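Local coordinates for ThiJ/PfpI family protein (Pseudomonas syringae pv. tomato, PDB 3EWN) that is of unknown function but belongs to the DJ-1/PfpI family, whose members include chaperones, proteases and hydrolases of the class I glutaminase-like fold, at residues S122-S127 with T142-C147. Residues are numbered along the deposited sequence; the frame is centred on the assembly and turned at random.
Sequences SVCSGS and TSHWSC
Ser143 donates its hydroxyl to the backbone carbonyl of Cys124, with OG 2.9 Å from Cys124 O. The donor stands above the carbonyl plane, 56° out of it, and meets the C=O nearly from the side. Ser143 CA also comes near the same oxygen, as a CA-H...O contact. Ser127 OG lies 2.8 Å from Thr142 O and 3.1 Å from Cys124 O, and its one proton could serve either. Ser127 OG sits between its own backbone N and carbonyl carbon, which brings it to 2.8 Å from Ser143 OG. Beside these hydroxyls, Cys124 SG lies 3.7 Å from His144 CB. The sulfur meets the imidazole obliquely, near CD2. Cys147 SG packs against Ser125 CB at 3.9 Å.

Strand 119-123 leads through a type II' turn, Val123 to Gly126, into helix 126-132. Cys124 takes the first corner with a positive phi, 60°, unusual for a non-glycine residue. This has the form of the nucleophile elbow of the DJ-1/PfpI and class I glutaminase fold, and Cys124 probably corresponds to the family's nucleophilic cysteine. The ring nitrogens of His144 are turned to other partners and not to the sulfur.

In the second shell, Ser146 N donates to His144 ND1 at 3.0 Å, tilted 20° from the ring plane. Ser146 OG is also hydrogen-bonded to ND1, and to a bound glycerol. The far nitrogen, NE2, bonds to Met201 O of the second subunit, which helps fix the ring's rotation. Ser125 OG turns instead to Gly93 O. Thr142 OG1 is held by Ala161 O, and Phe233 of helix 231-240 packs on Ser125 and Cys147.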
loop_
_atom_site.group_PDB
_atom_site.type_symbol
_atom_site.label_atom_id
_atom_site.label_comp_id
_atom_site.label_asym_id
_atom_site.label_seq_id
_atom_site.Cartn_x
_atom_site.Cartn_y
_atom_site.Cartn_z
ATOM N N SER A 122 -7.947 10.983 -7.497
ATOM C CA SER A 122 -8.546 9.754 -6.999
ATOM C C SER A 122 -7.802 8.580 -7.600
ATOM O O SER A 122 -7.040 8.729 -8.558
ATOM C CB SER A 122 -10.028 9.664 -7.386
ATOM O OG SER A 122 -10.194 9.456 -8.783
ATOM N N VAL A 123 -8.011 7.413 -7.012
ATOM C CA VAL A 123 -7.408 6.184 -7.497
ATOM C C VAL A 123 -8.503 5.123 -7.510
ATOM O O VAL A 123 -9.393 5.129 -6.659
ATOM C CB VAL A 123 -6.244 5.726 -6.572
ATOM C CG1 VAL A 123 -5.886 4.266 -6.840
ATOM C CG2 VAL A 123 -5.032 6.609 -6.805
ATOM N N CYS A 124 -8.469 4.239 -8.501
ATOM C CA CYS A 124 -9.442 3.158 -8.567
ATOM C C CYS A 124 -10.879 3.682 -8.654
ATOM O O CYS A 124 -11.131 4.704 -9.289
ATOM C CB CYS A 124 -9.262 2.268 -7.332
ATOM S SG CYS A 124 -9.934 0.602 -7.461
ATOM N N SER A 125 -11.822 3.002 -8.003
ATOM C CA SER A 125 -13.218 3.435 -8.063
ATOM C C SER A 125 -13.464 4.763 -7.355
ATOM O O SER A 125 -14.594 5.242 -7.295
ATOM C CB SER A 125 -14.145 2.360 -7.486
ATOM O OG SER A 125 -13.816 2.064 -6.143
ATOM N N GLY A 126 -12.406 5.355 -6.812
ATOM C CA GLY A 126 -12.558 6.635 -6.149
ATOM C C GLY A 126 -13.066 7.684 -7.127
ATOM O O GLY A 126 -13.652 8.685 -6.726
ATOM N N SER A 127 -12.845 7.464 -8.419
ATOM C CA SER A 127 -13.310 8.430 -9.404
ATOM C C SER A 127 -14.839 8.455 -9.509
ATOM O O SER A 127 -15.403 9.367 -10.104
ATOM C CB SER A 127 -12.665 8.168 -10.773
ATOM O OG SER A 127 -12.605 6.786 -11.080
ATOM N N THR A 142 -9.881 8.082 -15.404
ATOM C CA THR A 142 -9.846 6.630 -15.435
ATOM C C THR A 142 -10.417 6.099 -14.125
ATOM O O THR A 142 -10.884 6.868 -13.289
ATOM C CB THR A 142 -8.403 6.106 -15.653
ATOM O OG1 THR A 142 -8.429 4.678 -15.780
ATOM C CG2 THR A 142 -7.508 6.486 -14.489
ATOM N N SER A 143 -10.393 4.785 -13.951
ATOM C CA SER A 143 -10.924 4.172 -12.739
ATOM C C SER A 143 -10.548 2.699 -12.797
ATOM O O SER A 143 -9.762 2.297 -13.652
ATOM C CB SER A 143 -12.447 4.318 -12.720
ATOM O OG SER A 143 -12.991 4.001 -11.449
ATOM N N HIS A 144 -11.088 1.895 -11.888
ATOM C CA HIS A 144 -10.813 0.462 -11.931
ATOM C C HIS A 144 -11.472 0.001 -13.229
ATOM O O HIS A 144 -12.464 0.593 -13.673
ATOM C CB HIS A 144 -11.441 -0.243 -10.726
ATOM C CG HIS A 144 -11.070 -1.691 -10.609
ATOM N ND1 HIS A 144 -11.752 -2.693 -11.268
ATOM C CD2 HIS A 144 -10.071 -2.304 -9.928
ATOM C CE1 HIS A 144 -11.190 -3.859 -10.998
ATOM N NE2 HIS A 144 -10.169 -3.651 -10.186
ATOM N N TRP A 145 -10.938 -1.041 -13.852
ATOM C CA TRP A 145 -11.518 -1.493 -15.106
ATOM C C TRP A 145 -12.969 -1.950 -15.000
ATOM O O TRP A 145 -13.695 -1.938 -15.992
ATOM C CB TRP A 145 -10.669 -2.603 -15.736
ATOM C CG TRP A 145 -10.413 -3.793 -14.862
ATOM C CD1 TRP A 145 -9.278 -4.058 -14.151
ATOM C CD2 TRP A 145 -11.292 -4.907 -14.645
ATOM N NE1 TRP A 145 -9.389 -5.272 -13.510
ATOM C CE2 TRP A 145 -10.617 -5.812 -13.795
ATOM C CE3 TRP A 145 -12.582 -5.228 -15.087
ATOM C CZ2 TRP A 145 -11.191 -7.019 -13.381
ATOM C CZ3 TRP A 145 -13.152 -6.431 -14.673
ATOM C CH2 TRP A 145 -12.455 -7.309 -13.829
ATOM N N SER A 146 -13.401 -2.331 -13.802
ATOM C CA SER A 146 -14.769 -2.810 -13.616
ATOM C C SER A 146 -15.851 -1.733 -13.631
ATOM O O SER A 146 -17.033 -2.055 -13.763
ATOM C CB SER A 146 -14.880 -3.591 -12.306
ATOM O OG SER A 146 -14.675 -2.735 -11.191
ATOM N N CYS A 147 -15.460 -0.466 -13.512
ATOM C CA CYS A 147 -16.448 0.612 -13.481
ATOM C C CYS A 147 -16.028 1.875 -14.225
ATOM O O CYS A 147 -16.669 2.914 -14.094
ATOM C CB CYS A 147 -16.753 0.982 -12.026
ATOM S SG CYS A 147 -15.313 1.579 -11.094
#